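Local structure of octaprenyl Pyrophosphate Synthase (Helicobacter pylori, 3TC1) at residues Ile65-Ile69 with Phe108-Ala112; Leu122-Leu127 with Ser173-Leu177; Val144-Phe148 with Leu244-Lys249; Asp201-Ile205 with Thr226-Leu230. The protein probably catalyses magnesium-dependent chain elongation, adding isopentenyl diphosphate units to an allylic diphosphate until the C40 octaprenyl diphosphate is reached. One frame throughout, in Å; residues are numbered along the deposited sequence.

Interaction 1: Ile65-Ile69 with Phe108-Ala112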
# COMPACT_ATOMS: atom_id res chain seq x y z
N ILE B 65 4.73 13.34 -5.72
CA ILE B 65 4.83 11.89 -5.63
C ILE B 65 5.50 11.51 -4.31
O ILE B 65 5.02 10.63 -3.59
CB ILE B 65 5.67 11.32 -6.81
CG1 ILE B 65 4.87 11.44 -8.11
CG2 ILE B 65 6.07 9.87 -6.53
CD1 ILE B 65 5.70 11.15 -9.36
N VAL B 66 6.60 12.18 -3.99
CA VAL B 66 7.31 11.90 -2.75
C VAL B 66 6.48 12.18 -1.49
O VAL B 66 6.49 11.40 -0.55
CB VAL B 66 8.64 12.68 -2.69
CG1 VAL B 66 9.23 12.63 -1.28
CG2 VAL B 66 9.64 12.08 -3.68
N GLU B 67 5.76 13.30 -1.48
CA GLU B 67 4.94 13.63 -0.31
C GLU B 67 3.76 12.66 -0.16
O GLU B 67 3.35 12.34 0.96
CB GLU B 67 4.41 15.07 -0.41
CG GLU B 67 5.49 16.17 -0.39
CD GLU B 67 6.37 16.15 0.86
OE1 GLU B 67 6.03 15.45 1.84
OE2 GLU B 67 7.41 16.85 0.87
N MET B 68 3.21 12.19 -1.28
CA MET B 68 2.09 11.25 -1.20
C MET B 68 2.55 9.90 -0.69
O MET B 68 1.82 9.23 0.05
CB MET B 68 1.41 11.13 -2.57
CG MET B 68 0.60 12.37 -2.89
SD MET B 68 -0.36 12.27 -4.38
CE MET B 68 -1.65 11.13 -3.90
N ILE B 69 3.77 9.51 -1.06
CA ILE B 69 4.35 8.26 -0.59
C ILE B 69 4.55 8.38 0.92
O ILE B 69 4.22 7.47 1.69
CB ILE B 69 5.71 7.99 -1.27
CG1 ILE B 69 5.48 7.55 -2.72
CG2 ILE B 69 6.49 6.93 -0.50
CD1 ILE B 69 6.74 7.52 -3.55
N PHE B 108 -3.06 6.36 -1.93
CA PHE B 108 -1.97 7.32 -2.04
C PHE B 108 -0.80 6.68 -2.78
O PHE B 108 -0.24 7.28 -3.70
CB PHE B 108 -1.51 7.81 -0.66
CG PHE B 108 -2.15 9.10 -0.23
CD1 PHE B 108 -3.48 9.14 0.18
CD2 PHE B 108 -1.42 10.29 -0.23
CE1 PHE B 108 -4.08 10.33 0.58
CE2 PHE B 108 -2.01 11.49 0.17
CZ PHE B 108 -3.34 11.51 0.58
N TYR B 109 -0.44 5.46 -2.39
CA TYR B 109 0.66 4.74 -3.03
C TYR B 109 0.44 4.49 -4.52
O TYR B 109 1.32 4.73 -5.33
CB TYR B 109 0.89 3.38 -2.36
CG TYR B 109 1.75 3.39 -1.11
CD1 TYR B 109 2.97 4.08 -1.08
CD2 TYR B 109 1.36 2.68 0.02
CE1 TYR B 109 3.78 4.04 0.05
CE2 TYR B 109 2.17 2.64 1.16
CZ TYR B 109 3.37 3.32 1.17
OH TYR B 109 4.17 3.29 2.29
N SER B 110 -0.74 3.99 -4.88
CA SER B 110 -1.03 3.69 -6.28
C SER B 110 -1.15 4.94 -7.16
O SER B 110 -0.64 4.95 -8.28
CB SER B 110 -2.29 2.81 -6.40
OG SER B 110 -3.38 3.35 -5.69
N LYS B 111 -1.81 5.98 -6.67
CA LYS B 111 -1.94 7.21 -7.44
C LYS B 111 -0.55 7.78 -7.65
O LYS B 111 -0.22 8.26 -8.73
CB LYS B 111 -2.83 8.22 -6.71
CG LYS B 111 -2.94 9.60 -7.40
CD LYS B 111 -3.49 9.51 -8.84
CE LYS B 111 -3.58 10.89 -9.48
NZ LYS B 111 -4.02 10.86 -10.91
N ALA B 112 0.28 7.72 -6.61
CA ALA B 112 1.64 8.23 -6.69
C ALA B 112 2.47 7.45 -7.71
O ALA B 112 3.21 8.05 -8.49
CB ALA B 112 2.31 8.18 -5.32
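Met68 and Ile65 pack against Phe108 and Ala112 in a buried, antiparallel helix-helix contact of the all-alpha isoprenoid synthase fold, where helix 53-80 lies beside helix 92-116. The short segments run at 162° to one another, with their axes 8.8 Å apart at closest approach. Ala112 suits this closeness: a single methyl faces the partner helix, and its CB meets Met68 CB at 4.1 Å while also touching CG1 of Ile69. Ile65, level with Ala112 across the interface, brings CG1 and CG2 against the carbonyl oxygen Ala112 O, CG1 at 3.8 Å. Met68 is the long, flexible member of the group. Its chain runs straight at first and then bends at chi3 (72°), which brings CE between Phe108 CD2 (3.8 Å) and Lys111 CG (4.0 Å). Only the aliphatic part of Lys111 is used here, since its ammonium group leads away to Glu115 and Glu19 in salt bridges and to Trp16 in a cation-pi contact. Tyr109 crosses Ile69 at about a right angle, its CE1 4.0 Å from Ile69 CG2, and it also packs on Asp106 of the second subunit, placing the contact close to the dimer interface. Phe108 likewise crosses Met68 at about a right angle and turns its ring edge to the Met68 backbone: the carbonyl oxygen Met68 O lies near the ring plane, 3.4 Å from Phe108 CD2.

Interaction 2: Leu122-Leu127 with Ser173-Leu177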
# COMPACT_ATOMS: atom_id res chain seq x y z
N LEU B 122 14.65 5.29 -14.49
CA LEU B 122 15.65 5.55 -13.45
C LEU B 122 15.03 6.09 -12.18
O LEU B 122 15.31 5.60 -11.08
CB LEU B 122 16.71 6.54 -13.94
CG LEU B 122 17.90 5.97 -14.71
CD1 LEU B 122 18.87 7.10 -15.04
CD2 LEU B 122 18.59 4.91 -13.87
N ILE B 123 14.19 7.10 -12.32
CA ILE B 123 13.53 7.70 -11.18
C ILE B 123 12.46 6.75 -10.63
O ILE B 123 12.36 6.56 -9.41
CB ILE B 123 12.89 9.06 -11.57
CG1 ILE B 123 14.01 10.08 -11.83
CG2 ILE B 123 11.95 9.55 -10.47
CD1 ILE B 123 13.53 11.37 -12.48
N ALA B 124 11.69 6.13 -11.52
CA ALA B 124 10.64 5.20 -11.09
C ALA B 124 11.22 4.07 -10.25
O ALA B 124 10.62 3.65 -9.26
CB ALA B 124 9.90 4.64 -12.30
N GLN B 125 12.38 3.56 -10.65
CA GLN B 125 13.00 2.46 -9.91
C GLN B 125 13.60 2.92 -8.58
O GLN B 125 13.51 2.20 -7.59
CB GLN B 125 14.08 1.79 -10.75
CG GLN B 125 13.53 1.01 -11.93
CD GLN B 125 14.55 0.09 -12.56
OE1 GLN B 125 14.28 -0.56 -13.57
NE2 GLN B 125 15.73 0.02 -11.96
N ALA B 126 14.20 4.10 -8.56
CA ALA B 126 14.79 4.61 -7.33
C ALA B 126 13.72 4.79 -6.26
O ALA B 126 13.88 4.34 -5.12
CB ALA B 126 15.51 5.93 -7.59
N LEU B 127 12.61 5.42 -6.62
CA LEU B 127 11.56 5.63 -5.64
C LEU B 127 10.76 4.37 -5.30
O LEU B 127 10.44 4.14 -4.14
CB LEU B 127 10.61 6.74 -6.09
CG LEU B 127 11.17 8.16 -6.02
CD1 LEU B 127 10.09 9.14 -6.41
CD2 LEU B 127 11.67 8.47 -4.61
N SER B 173 16.61 11.24 -7.04
CA SER B 173 15.63 11.36 -8.11
C SER B 173 15.51 12.78 -8.64
O SER B 173 15.36 12.98 -9.85
CB SER B 173 14.26 10.87 -7.63
OG SER B 173 14.30 9.48 -7.35
N MET B 174 15.58 13.78 -7.76
CA MET B 174 15.48 15.16 -8.22
C MET B 174 16.74 15.54 -8.99
O MET B 174 16.68 16.25 -10.00
CB MET B 174 15.28 16.11 -7.04
CG MET B 174 15.09 17.58 -7.45
SD MET B 174 13.64 17.86 -8.50
CE MET B 174 12.39 18.03 -7.28
N ALA B 175 17.88 15.05 -8.52
CA ALA B 175 19.15 15.32 -9.18
C ALA B 175 19.11 14.75 -10.60
O ALA B 175 19.56 15.39 -11.55
CB ALA B 175 20.30 14.70 -8.38
N ILE B 176 18.58 13.53 -10.72
CA ILE B 176 18.45 12.87 -12.02
C ILE B 176 17.57 13.72 -12.94
O ILE B 176 17.95 14.02 -14.07
CB ILE B 176 17.81 11.47 -11.87
CG1 ILE B 176 18.76 10.53 -11.13
CG2 ILE B 176 17.45 10.91 -13.25
CD1 ILE B 176 18.15 9.17 -10.78
N LEU B 177 16.40 14.11 -12.43
CA LEU B 177 15.46 14.92 -13.18
C LEU B 177 16.08 16.24 -13.65
O LEU B 177 15.87 16.66 -14.79
CB LEU B 177 14.22 15.23 -12.32
CG LEU B 177 13.12 16.05 -12.99
CD1 LEU B 177 12.47 15.21 -14.08
CD2 LEU B 177 12.08 16.48 -11.96
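Ile123 and Ile176 slide past each other in opposite directions, and this pair sets the character of the contact between helices 121-144 and 152-177, which run antiparallel here at 177°. Ile123 has CG1 anti to its carbonyl carbon (chi1 -70°), a torsion that sends the longer branch across to the partner helix. CG1 of Ile123 meets CG2 of Ile176 at 3.8 Å, and CD1 of Ile123 goes on to touch Leu177 CB at 3.9 Å, the two side chains meeting at a slant. The same CD1 lies 3.6 Å from the carbonyl oxygen Ser173 O. The shorter branch, CG2, rests against CB of Ser173 at 3.9 Å, so the forked isoleucine touches three residues, spread over one turn of the neighbouring helix.

Ser173 is small enough to let the backbones come near: its CA is 5.2 Å from CA of Ile123. Its hydroxyl is hydrogen-bonded to Ala169 O, one turn back in its own helix, so OG can sit among apolar groups, 3.6 Å from Leu127 CG and 3.8 Å from Ala126 CB. At the solvent side, Leu122 CB just reaches Ile176 CD1. On the buried side, Leu62 of helix 53-80 and Leu116 of helix 92-116 pack on Ile123 and Leu127. Such antiparallel packing of long, sequence-neighbouring helices, made by branched apolar side chains without a hydrogen bond between them, belongs to the helical bundle of the isoprenoid synthase fold.

Interaction 3: Val144-Phe148 with Leu244-Lys249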
# COMPACT_ATOMS: atom_id res chain seq x y z
N VAL B 144 11.48 -6.47 15.53
CA VAL B 144 12.54 -6.20 16.50
C VAL B 144 11.91 -5.59 17.76
O VAL B 144 12.42 -5.74 18.87
CB VAL B 144 13.60 -5.22 15.92
CG1 VAL B 144 14.62 -4.86 17.00
CG2 VAL B 144 14.32 -5.87 14.74
N GLY B 145 10.78 -4.91 17.56
CA GLY B 145 10.09 -4.27 18.67
C GLY B 145 9.29 -5.19 19.58
O GLY B 145 8.63 -4.72 20.50
N GLU B 146 9.35 -6.50 19.33
CA GLU B 146 8.63 -7.46 20.16
C GLU B 146 9.30 -7.66 21.52
O GLU B 146 8.66 -8.12 22.46
CB GLU B 146 8.52 -8.81 19.45
CG GLU B 146 7.46 -8.86 18.36
CD GLU B 146 7.23 -10.26 17.83
OE1 GLU B 146 6.91 -11.16 18.64
OE2 GLU B 146 7.37 -10.47 16.61
N CYS B 147 10.58 -7.32 21.62
CA CYS B 147 11.29 -7.45 22.88
C CYS B 147 12.44 -6.46 22.93
O CYS B 147 12.86 -5.95 21.89
CB CYS B 147 11.83 -8.88 23.06
SG CYS B 147 13.14 -9.33 21.92
N PHE B 148 12.94 -6.18 24.12
CA PHE B 148 14.05 -5.24 24.26
C PHE B 148 15.17 -5.66 23.33
O PHE B 148 15.51 -6.85 23.25
CB PHE B 148 14.56 -5.22 25.70
CG PHE B 148 15.72 -4.29 25.92
CD1 PHE B 148 15.51 -2.94 26.15
CD2 PHE B 148 17.03 -4.77 25.86
CE1 PHE B 148 16.59 -2.07 26.31
CE2 PHE B 148 18.11 -3.91 26.02
CZ PHE B 148 17.89 -2.56 26.25
N LEU B 244 15.86 -1.41 33.28
CA LEU B 244 15.54 -0.87 31.96
C LEU B 244 14.74 -1.88 31.16
O LEU B 244 13.72 -1.54 30.57
CB LEU B 244 16.82 -0.49 31.20
CG LEU B 244 16.58 0.14 29.83
CD1 LEU B 244 15.78 1.43 29.97
CD2 LEU B 244 17.92 0.41 29.15
N ILE B 245 15.20 -3.13 31.14
CA ILE B 245 14.49 -4.17 30.41
C ILE B 245 13.07 -4.35 30.96
O ILE B 245 12.12 -4.52 30.19
CB ILE B 245 15.25 -5.52 30.48
CG1 ILE B 245 16.56 -5.40 29.69
CG2 ILE B 245 14.38 -6.64 29.89
CD1 ILE B 245 17.42 -6.66 29.71
N SER B 246 12.93 -4.31 32.28
CA SER B 246 11.62 -4.46 32.90
C SER B 246 10.70 -3.30 32.54
O SER B 246 9.48 -3.42 32.60
CB SER B 246 11.76 -4.53 34.42
OG SER B 246 11.97 -3.23 34.95
N TYR B 247 11.27 -2.16 32.17
CA TYR B 247 10.45 -1.01 31.81
C TYR B 247 10.05 -1.02 30.34
O TYR B 247 9.29 -0.16 29.89
CB TYR B 247 11.16 0.31 32.14
CG TYR B 247 11.42 0.50 33.62
CD1 TYR B 247 10.62 -0.13 34.58
CD2 TYR B 247 12.45 1.33 34.07
CE1 TYR B 247 10.84 0.05 35.95
CE2 TYR B 247 12.68 1.53 35.43
CZ TYR B 247 11.87 0.88 36.36
OH TYR B 247 12.10 1.06 37.71
N PHE B 248 10.55 -2.00 29.59
CA PHE B 248 10.23 -2.12 28.17
C PHE B 248 8.70 -2.14 27.99
O PHE B 248 8.00 -2.89 28.67
CB PHE B 248 10.83 -3.41 27.61
CG PHE B 248 10.61 -3.61 26.13
CD1 PHE B 248 11.23 -2.77 25.20
CD2 PHE B 248 9.79 -4.64 25.67
CE1 PHE B 248 11.03 -2.96 23.83
CE2 PHE B 248 9.59 -4.83 24.30
CZ PHE B 248 10.21 -3.99 23.38
N LYS B 249 8.21 -1.29 27.09
CA LYS B 249 6.78 -1.17 26.80
C LYS B 249 5.88 -0.79 27.97
O LYS B 249 4.66 -0.91 27.88
CB LYS B 249 6.24 -2.46 26.16
CG LYS B 249 6.53 -2.55 24.67
CD LYS B 249 5.94 -3.80 24.05
CE LYS B 249 6.23 -3.84 22.55
NZ LYS B 249 5.66 -5.04 21.89
O HOH W 1 6.25 -7.38 22.91
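Lys249 NZ reaches across to the 144-148 turn in two ways. It donates to a water 2.6 Å away that in turn gives a hydrogen bond to Glu146 O, also at 2.6 Å, and it makes a weak direct bond of 3.3 Å to Gly145 O. The lysine chain is extended beyond CG, long enough to reach both carbonyls while CG lies over one face of the Phe248 ring.

The opposite face of that ring is covered by backbone: Phe148 N stands over its centre, 3.5 Å above the plane. Gly145 O and Glu146 O approach the ring near its plane, at the edge, with Gly145 O 3.4 Å from Phe248 CZ. The Phe148 ring takes Ile245 CG1 over one face, a CH-pi contact 4.1 Å from the ring centroid and 19° off the normal, while Leu244 CD2 touches CE1. A flat ring suits Phe248, which lies against the backbone of the turn, while Phe148 packs on aliphatic side chains. The contact fastens this type I beta turn, Val144 to Cys147, to the last turn of helix 238-246 and the loop after it, a surface junction of loop and helix in the all-helical prenyl synthase fold.

Interaction 4: Asp201-Ile205 with Thr226-Leu230; sequences DLLDI and TLPYL
Ile205 meets Pro228 and Tyr229, and Thr226 meets Asp201, because Ile205 and Thr226 each turn a branch between backbone N and carbonyl carbon. In Ile205 (chi1 53°) that branch is CG1, which meets the Pro228 ring at CG, 4.1 Å away; CG2 lies beside the Tyr229 side chain, 3.4 Å from OH. In Thr226 (chi1 59°) it is OG1, which puts CG2 anti to the carbonyl carbon and against the Asp201 carboxylate, 3.6 Å from OD2. Threonine thus offers its apolar branch to the acid and uses its hydroxyl otherwise: OG1 donates to a water at 2.6 Å, and the water passes a hydrogen bond of 2.7 Å to Asp201 O. Pro228, in the first turn of helix 227-233, where no backbone N-H is needed, adds a compact apolar surface that Leu202 CD1 barely reaches.

A second water links Asp204 OD2, at 2.8 Å, with Tyr229 OH, at 2.7 Å. The acids have further partners, Tyr155 and Gln197 for Asp201 and the backbone N of Ser218 and Asp219 for Asp204. Both belong to the DDLLD sequence, the second aspartate-rich motif of polyprenyl synthases, and a bound magnesium ion lies about 4 Å from the Asp201 side chain. With no direct hydrogen bond between the segments, apolar packing and bridging waters join them while other residues orient the carboxylates, consistent with a role for this motif in magnesium-assisted diphosphate binding.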
# COMPACT_ATOMS: atom_id res chain seq x y z
N ASP B 201 14.68 10.69 17.27
CA ASP B 201 14.63 9.75 18.39
C ASP B 201 15.09 10.47 19.65
O ASP B 201 14.60 10.20 20.75
CB ASP B 201 15.55 8.55 18.12
CG ASP B 201 15.00 7.61 17.06
OD1 ASP B 201 13.86 7.84 16.60
OD2 ASP B 201 15.71 6.64 16.69
N LEU B 202 16.03 11.40 19.49
CA LEU B 202 16.54 12.15 20.63
C LEU B 202 15.44 13.05 21.20
O LEU B 202 15.23 13.09 22.42
CB LEU B 202 17.75 12.98 20.19
CG LEU B 202 18.51 13.74 21.28
CD1 LEU B 202 18.94 12.78 22.38
CD2 LEU B 202 19.73 14.42 20.67
N LEU B 203 14.72 13.74 20.32
CA LEU B 203 13.64 14.63 20.73
C LEU B 203 12.47 13.92 21.42
O LEU B 203 11.59 14.57 21.99
CB LEU B 203 13.14 15.44 19.54
CG LEU B 203 14.15 16.49 19.06
CD1 LEU B 203 13.63 17.18 17.80
CD2 LEU B 203 14.38 17.51 20.17
N ASP B 204 12.45 12.60 21.36
CA ASP B 204 11.38 11.85 22.01
C ASP B 204 11.65 11.76 23.50
O ASP B 204 10.73 11.62 24.31
CB ASP B 204 11.29 10.42 21.47
CG ASP B 204 10.17 9.61 22.13
OD1 ASP B 204 8.99 9.97 21.96
OD2 ASP B 204 10.47 8.61 22.81
N ILE B 205 12.92 11.85 23.87
CA ILE B 205 13.29 11.72 25.27
C ILE B 205 13.99 12.90 25.91
O ILE B 205 14.44 12.81 27.05
CB ILE B 205 14.13 10.45 25.49
CG1 ILE B 205 15.32 10.42 24.53
CG2 ILE B 205 13.25 9.23 25.29
CD1 ILE B 205 16.50 11.27 24.96
N THR B 226 15.45 2.80 20.85
CA THR B 226 16.19 3.78 20.06
C THR B 226 17.63 3.99 20.55
O THR B 226 18.01 3.49 21.61
CB THR B 226 15.44 5.13 20.04
OG1 THR B 226 15.28 5.61 21.38
CG2 THR B 226 14.06 4.96 19.42
N LEU B 227 18.41 4.74 19.78
CA LEU B 227 19.82 4.98 20.12
C LEU B 227 20.08 5.36 21.58
O LEU B 227 20.96 4.80 22.22
CB LEU B 227 20.43 6.03 19.18
CG LEU B 227 21.96 6.13 19.25
CD1 LEU B 227 22.58 4.75 19.06
CD2 LEU B 227 22.47 7.10 18.18
N PRO B 228 19.33 6.34 22.13
CA PRO B 228 19.57 6.71 23.52
C PRO B 228 19.54 5.49 24.46
O PRO B 228 20.38 5.35 25.33
CB PRO B 228 18.43 7.68 23.82
CG PRO B 228 18.20 8.34 22.49
CD PRO B 228 18.27 7.17 21.54
N TYR B 229 18.55 4.62 24.26
CA TYR B 229 18.39 3.43 25.09
C TYR B 229 19.51 2.42 24.84
O TYR B 229 19.96 1.74 25.76
CB TYR B 229 17.02 2.80 24.83
CG TYR B 229 15.88 3.66 25.32
CD1 TYR B 229 15.46 3.60 26.65
CD2 TYR B 229 15.27 4.59 24.48
CE1 TYR B 229 14.44 4.43 27.13
CE2 TYR B 229 14.25 5.43 24.95
CZ TYR B 229 13.85 5.34 26.27
OH TYR B 229 12.84 6.16 26.73
N LEU B 230 19.94 2.32 23.59
CA LEU B 230 21.02 1.41 23.23
C LEU B 230 22.33 1.87 23.89
O LEU B 230 23.04 1.07 24.50
CB LEU B 230 21.18 1.37 21.71
CG LEU B 230 20.01 0.67 21.00
CD1 LEU B 230 19.96 1.07 19.53
CD2 LEU B 230 20.19 -0.84 21.17
O HOH W 2 13.71 7.73 21.47
O HOH W 3 10.90 6.72 24.89

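Interactions 1 and 2 form one region of a single helical fold, interactions 3 and 4 another. Interaction 1 closes along the chain before the others open; it touches interaction 2 through Leu127, which packs on Ile65 and Val66. Interactions 3 and 4, 14 Å apart between centres, meet where Leu244 packs on Tyr229. The segments of interactions 2 and 3 alternate: helix 121-144 runs from interaction 2 to the turn of interaction 3, about 38 Å away between centres, helix 152-177 returns, and helix 182-205 leads out to interaction 4, near the magnesium. One end of the bundle is thus packed near the dimer interface, while the other carries the second aspartate-rich motif.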